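PDB 4E9L: attaching and effacing protein, pathogenesis factor from Escherichia coli, which probably acts as an intimin/invasin-family adhesin, displaying a rod of bacterial immunoglobulin-like domains through which Escherichia coli attaches to host tissue. Local coordinates for residues P103-T108 against A218-G223; T249-G252 against Y256-T259; S364-G369 against L391-A396. All coordinates share one frame; numbering follows the deposited sequence.

The modelled chain is a row of three immunoglobulin-like domains, and the three interactions follow one another along it. Interaction 1 joins loops of the first and second domains. Interaction 2 lies in the second domain, in the hairpin of strands 244-252 and 255-261. Its centre is about 21 Å from that of interaction 1, and the two touch where Ala-218 CB packs 4.0 Å from Tyr-256 CE2. Interaction 3 is in the third domain, between its two sheets. Its centre is about 54 Å from the centre of interaction 2 and about 72 Å from that of interaction 1. Such a serial, elongated arrangement is consistent with a stalk that reaches out from the bacterial surface.

Interaction 1 of 3, residues P103-T108 against A218-G223; sequences PVVGGT and AKDAHG
Val-105 points one methyl, CG2, at two side chains of the facing loop, Asp-220 and His-222. Both come to meet it from the opposite direction. Val-105 CG2 lies 3.6 Å from Asp-220 OD2, one oxygen of the carboxylate. The same methyl lies 3.8 Å from His-222 ND1 and 4.1 Å from His-222 CE1, approaching the ring obliquely. This one branch makes all the close approaches of the contact. The valine's chi1 of -70° puts CG1 anti to the carbonyl carbon, and CG2 then falls between the backbone N and that carbon, facing the other loop.

Both partners are carried by tight turns. Val-105 is the second residue of a type II turn from Val-104 to Gly-107, with Gly-106 at the position of positive phi. Asp-220 opens a type I turn that closes at Gly-223. The first turn belongs to the loop between strands 95-99 and 108-114. The second follows strand 211-217 of the next domain. This is an end-to-end junction of two immunoglobulin-like domains, as expected for the rod-like invasin family. The contact is small, 88 Å² with both sides summed.

Asp-220 is held mainly by its own surroundings. OD1 accepts a hydrogen bond from Asn-224 N. Asp-220 OD1 also takes a weak one from His-222 N, 3.0 Å away with an angle of 129°, which gives the start of the turn an Asx-turn character. OD2 is bonded by Asp-190 N in the stretch linking the domains, so the oxygen nearest the valine methyl has a polar partner. His-222 ND1 is covered by this contact and has no hydrogen-bonding partner in the model. In its own domain Val-105 packs on Val-187, and its backbone bonds to Val-188. His-222 also touches Thr-162 of the first domain.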
# COMPACT_ATOMS: atom_id res chain seq x y z
N PRO A 103 -18.69 -17.32 -14.05
CA PRO A 103 -19.57 -17.74 -12.95
C PRO A 103 -18.84 -17.37 -11.65
O PRO A 103 -17.61 -17.15 -11.66
CB PRO A 103 -19.65 -19.26 -13.13
CG PRO A 103 -18.29 -19.62 -13.67
CD PRO A 103 -18.01 -18.49 -14.65
N VAL A 104 -19.57 -17.26 -10.55
CA VAL A 104 -18.99 -16.88 -9.26
C VAL A 104 -18.68 -18.15 -8.48
O VAL A 104 -19.43 -19.14 -8.57
CB VAL A 104 -19.97 -15.93 -8.50
CG1 VAL A 104 -19.40 -15.48 -7.14
CG2 VAL A 104 -20.33 -14.71 -9.36
N VAL A 105 -17.61 -18.11 -7.66
CA VAL A 105 -17.26 -19.20 -6.74
C VAL A 105 -18.50 -19.58 -5.93
O VAL A 105 -19.30 -18.69 -5.57
CB VAL A 105 -16.07 -18.87 -5.79
CG1 VAL A 105 -14.77 -18.78 -6.56
CG2 VAL A 105 -16.32 -17.59 -4.98
N GLY A 106 -18.67 -20.89 -5.71
CA GLY A 106 -19.81 -21.41 -4.97
C GLY A 106 -21.08 -21.48 -5.78
O GLY A 106 -22.09 -21.99 -5.31
N GLY A 107 -21.03 -20.98 -7.01
CA GLY A 107 -22.19 -21.02 -7.89
C GLY A 107 -22.20 -22.27 -8.76
O GLY A 107 -21.71 -23.35 -8.38
N THR A 108 -22.76 -22.13 -9.94
CA THR A 108 -22.84 -23.23 -10.89
C THR A 108 -22.50 -22.77 -12.30
O THR A 108 -22.64 -21.59 -12.62
CB THR A 108 -24.22 -23.95 -10.78
OG1 THR A 108 -24.21 -25.11 -11.60
CG2 THR A 108 -25.38 -23.06 -11.18
N ALA A 218 -7.46 -6.81 -1.41
CA ALA A 218 -8.91 -6.97 -1.47
C ALA A 218 -9.25 -8.43 -1.66
O ALA A 218 -8.69 -9.09 -2.54
CB ALA A 218 -9.48 -6.16 -2.63
N LYS A 219 -10.16 -8.93 -0.84
CA LYS A 219 -10.55 -10.34 -0.89
C LYS A 219 -12.05 -10.53 -0.67
O LYS A 219 -12.68 -9.70 -0.01
CB LYS A 219 -9.82 -11.11 0.22
CG LYS A 219 -8.34 -11.33 -0.01
CD LYS A 219 -7.73 -11.88 1.28
CE LYS A 219 -6.48 -12.70 1.07
NZ LYS A 219 -5.42 -11.98 0.33
N ASP A 220 -12.58 -11.67 -1.15
CA ASP A 220 -13.95 -12.11 -0.89
C ASP A 220 -13.97 -12.91 0.45
O ASP A 220 -12.92 -13.09 1.08
CB ASP A 220 -14.51 -12.91 -2.10
CG ASP A 220 -14.02 -14.34 -2.28
OD1 ASP A 220 -13.23 -14.82 -1.42
OD2 ASP A 220 -14.46 -15.01 -3.26
N ALA A 221 -15.15 -13.38 0.90
CA ALA A 221 -15.30 -14.12 2.16
C ALA A 221 -14.44 -15.40 2.27
O ALA A 221 -14.09 -15.80 3.38
CB ALA A 221 -16.77 -14.44 2.42
N HIS A 222 -14.10 -16.04 1.13
CA HIS A 222 -13.30 -17.26 1.08
C HIS A 222 -11.81 -16.97 1.00
O HIS A 222 -10.99 -17.89 0.98
CB HIS A 222 -13.72 -18.14 -0.12
CG HIS A 222 -15.20 -18.30 -0.24
ND1 HIS A 222 -15.92 -17.64 -1.22
CD2 HIS A 222 -16.06 -18.96 0.56
CE1 HIS A 222 -17.19 -17.96 -1.01
NE2 HIS A 222 -17.32 -18.77 0.04
N GLY A 223 -11.46 -15.70 0.92
CA GLY A 223 -10.06 -15.31 0.79
C GLY A 223 -9.57 -15.26 -0.65
O GLY A 223 -8.37 -15.18 -0.87

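Interaction 2 of 3, residues T249-G252 against Y256-T259; sequences TEKG and YVAT
The Tyr-256 ring and the Glu-250 side chain lie alongside each other and point the same way. The carboxylate and ring planes are 30° apart. Glu-250 CG comes 3.6 Å from Tyr-256 CE1, an oblique approach to the ring, and Glu-250 CD is equally near that carbon. Trp-248 also touches the tyrosine. With CG anti to the backbone N (chi1 -170°) and the chain extended beyond it, Glu-250 runs along the CD1-CE1 side of the ring toward OH.

Both polar ends reach the same loop. Tyr-256 OH donates to Ile-226 O and accepts from Leu-229 N. Glu-250 OE1 accepts from Gly-228 N, and OE2 has a weak hydrogen bond with Ser-227 OG. These bonds probably limit the rotation of the carboxylate and hold the phenol end in place.

Lys-251 and Val-257 meet differently. The lysine chain bends at chi2 and crosses the valine at about a right angle, with Lys-251 CE 3.7 Å from Val-257 CG2. Thr-249 lies beside this valine, and Thr-249 CB is 4.1 Å from Val-257 CG2.

The backbone bonds are short and fairly straight. Thr-249 N donates to Val-257 O over 2.8 Å at 164°. Val-257 N returns a bond of 2.8 Å to Thr-249 O. A water lies 2.7 Å from Thr-249 OG1 and makes a weak bond of 3.4 Å to Val-257 O.

Thr-249 and Val-257 are thus an antiparallel hydrogen-bonded pair, and Glu-250 and Tyr-256 the non-hydrogen-bonded pair that follows. This is the ladder of a beta hairpin. Here it forms one side of a four-stranded sheet in an immunoglobulin-like domain, with 244-252 as an outermost strand.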
# COMPACT_ATOMS: atom_id res chain seq x y z
N THR A 249 -3.11 1.88 -8.15
CA THR A 249 -2.42 1.03 -9.13
C THR A 249 -2.59 -0.41 -8.70
O THR A 249 -2.13 -0.80 -7.62
CB THR A 249 -0.93 1.37 -9.25
OG1 THR A 249 -0.79 2.75 -9.55
CG2 THR A 249 -0.23 0.52 -10.35
N GLU A 250 -3.19 -1.22 -9.58
CA GLU A 250 -3.35 -2.65 -9.33
C GLU A 250 -2.02 -3.34 -9.58
O GLU A 250 -1.37 -3.07 -10.60
CB GLU A 250 -4.47 -3.23 -10.21
CG GLU A 250 -4.80 -4.65 -9.78
CD GLU A 250 -6.03 -5.27 -10.40
OE1 GLU A 250 -6.74 -4.58 -11.17
OE2 GLU A 250 -6.29 -6.46 -10.11
N LYS A 251 -1.58 -4.15 -8.61
CA LYS A 251 -0.28 -4.83 -8.67
C LYS A 251 -0.42 -6.35 -8.84
O LYS A 251 0.55 -7.08 -8.66
CB LYS A 251 0.57 -4.51 -7.43
CG LYS A 251 0.97 -3.05 -7.26
CD LYS A 251 1.97 -2.61 -8.35
CE LYS A 251 2.46 -1.21 -8.15
NZ LYS A 251 3.27 -0.74 -9.31
N GLY A 252 -1.62 -6.81 -9.15
CA GLY A 252 -1.86 -8.23 -9.33
C GLY A 252 -2.23 -8.94 -8.05
O GLY A 252 -1.85 -8.50 -6.95
N TYR A 256 -3.54 -3.54 -4.38
CA TYR A 256 -3.65 -2.20 -5.01
C TYR A 256 -2.84 -1.23 -4.18
O TYR A 256 -2.85 -1.34 -2.95
CB TYR A 256 -5.11 -1.70 -5.05
CG TYR A 256 -6.06 -2.64 -5.75
CD1 TYR A 256 -6.49 -2.39 -7.04
CD2 TYR A 256 -6.54 -3.78 -5.10
CE1 TYR A 256 -7.38 -3.24 -7.69
CE2 TYR A 256 -7.42 -4.65 -5.74
CZ TYR A 256 -7.84 -4.38 -7.03
OH TYR A 256 -8.69 -5.23 -7.68
N VAL A 257 -2.16 -0.29 -4.82
CA VAL A 257 -1.38 0.69 -4.05
C VAL A 257 -1.74 2.12 -4.42
O VAL A 257 -2.14 2.37 -5.56
CB VAL A 257 0.16 0.47 -4.13
CG1 VAL A 257 0.56 -0.92 -3.59
CG2 VAL A 257 0.69 0.69 -5.56
N ALA A 258 -1.57 3.06 -3.48
CA ALA A 258 -1.82 4.48 -3.75
C ALA A 258 -0.87 5.29 -2.91
O ALA A 258 -0.33 4.78 -1.92
CB ALA A 258 -3.27 4.85 -3.42
N THR A 259 -0.66 6.55 -3.30
CA THR A 259 0.15 7.51 -2.55
C THR A 259 -0.74 8.39 -1.69
O THR A 259 -1.64 9.05 -2.19
CB THR A 259 1.02 8.36 -3.48
OG1 THR A 259 1.79 7.49 -4.30
CG2 THR A 259 1.95 9.32 -2.68
O HOH W 1 -0.93 4.73 -7.68

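Interaction 3 of 3, residues S364-G369 against L391-A396; sequences STLTLG and LVLNVA
Leu-393 is the first residue of 391-396 to touch the facing segment. It meets Leu-366 tip to tip, with Leu-393 CD1 3.8 Å from Leu-366 CD2. Each leucine reaches inward from its own strand. A chi1 of 176° swings the Leu-366 side chain away from its backbone N and toward the opposite sheet. Leu-393 also packs on Ala-303, and Leu-366 on Thr-314 and Leu-316 of the neighbouring strand.

Two residues on, Val-395 comes from the same face of its strand. It meets Leu-368, just past the end of strand 361-367. Here the side chains slide past each other in opposite directions, so the methyls meet alongside. Val-395 CG2 is 3.8 Å from Leu-368 CD1. Leu-368 CA and Val-395 CA are 7.8 Å apart, the nearest CA pair of the two segments. Leu-375 of strand 373-381 touches both residues, Pro-308 touches Leu-368, and Val-310 and Ala-342 touch Val-395.

Strands 361-367 and 391-395 belong to different sheets. The contact is therefore made across the interior of the beta sandwich of an immunoglobulin-like domain. All four touching side chains are buried. The chemistry is purely apolar, methyl against methyl, so the sheets are held together at this point by close packing and exclusion of water.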
# COMPACT_ATOMS: atom_id res chain seq x y z
N SER A 364 20.90 24.15 25.38
CA SER A 364 22.28 23.67 25.54
C SER A 364 23.12 24.73 26.25
O SER A 364 22.87 25.92 26.11
CB SER A 364 22.92 23.36 24.18
OG SER A 364 24.27 22.93 24.31
N THR A 365 24.13 24.29 26.98
CA THR A 365 25.05 25.20 27.66
C THR A 365 26.25 25.36 26.75
O THR A 365 26.89 24.37 26.39
CB THR A 365 25.48 24.62 29.02
OG1 THR A 365 24.34 24.54 29.89
CG2 THR A 365 26.57 25.47 29.68
N LEU A 366 26.54 26.60 26.39
CA LEU A 366 27.70 26.90 25.58
C LEU A 366 28.80 27.34 26.51
O LEU A 366 28.63 28.32 27.22
CB LEU A 366 27.38 28.05 24.57
CG LEU A 366 28.56 28.53 23.70
CD1 LEU A 366 29.05 27.40 22.77
CD2 LEU A 366 28.17 29.79 22.90
N THR A 367 29.96 26.68 26.43
CA THR A 367 31.15 27.09 27.17
C THR A 367 31.99 27.87 26.17
O THR A 367 32.35 27.36 25.10
CB THR A 367 31.95 25.92 27.75
OG1 THR A 367 31.10 25.17 28.62
CG2 THR A 367 33.19 26.40 28.57
N LEU A 368 32.29 29.12 26.51
CA LEU A 368 33.07 29.94 25.60
C LEU A 368 34.53 29.48 25.57
O LEU A 368 34.99 28.82 26.49
CB LEU A 368 32.93 31.44 25.99
CG LEU A 368 31.64 32.15 25.57
CD1 LEU A 368 31.35 32.01 24.07
CD2 LEU A 368 30.41 31.69 26.42
N GLY A 369 35.22 29.79 24.50
CA GLY A 369 36.61 29.41 24.32
C GLY A 369 37.56 30.39 24.97
O GLY A 369 37.14 31.25 25.75
N LEU A 391 23.86 32.83 15.11
CA LEU A 391 23.78 33.63 16.30
C LEU A 391 25.17 34.30 16.38
O LEU A 391 26.19 33.63 16.18
CB LEU A 391 23.51 32.73 17.52
CG LEU A 391 23.80 33.32 18.91
CD1 LEU A 391 22.92 34.51 19.22
CD2 LEU A 391 23.64 32.27 19.96
N VAL A 392 25.20 35.60 16.60
CA VAL A 392 26.47 36.33 16.67
C VAL A 392 26.68 36.81 18.10
O VAL A 392 25.86 37.53 18.65
CB VAL A 392 26.54 37.48 15.64
CG1 VAL A 392 27.83 38.30 15.81
CG2 VAL A 392 26.39 36.96 14.20
N LEU A 393 27.78 36.39 18.70
CA LEU A 393 28.15 36.83 20.04
C LEU A 393 29.44 37.65 19.99
O LEU A 393 30.26 37.46 19.08
CB LEU A 393 28.33 35.62 21.00
CG LEU A 393 27.17 34.62 21.13
CD1 LEU A 393 27.57 33.41 22.00
CD2 LEU A 393 25.91 35.27 21.69
N ASN A 394 29.62 38.57 20.94
CA ASN A 394 30.86 39.34 21.05
C ASN A 394 31.52 38.92 22.36
O ASN A 394 31.10 39.34 23.44
CB ASN A 394 30.58 40.84 20.97
CG ASN A 394 30.22 41.24 19.56
OD1 ASN A 394 31.07 41.27 18.66
ND2 ASN A 394 28.95 41.46 19.30
N VAL A 395 32.49 38.00 22.29
CA VAL A 395 33.12 37.44 23.49
C VAL A 395 34.10 38.44 24.10
O VAL A 395 35.01 38.89 23.41
CB VAL A 395 33.74 36.04 23.23
CG1 VAL A 395 34.20 35.38 24.54
CG2 VAL A 395 32.75 35.13 22.50
N ALA A 396 33.90 38.77 25.39
CA ALA A 396 34.70 39.73 26.15
C ALA A 396 35.97 39.07 26.69
O ALA A 396 35.91 37.93 27.14
CB ALA A 396 33.86 40.29 27.30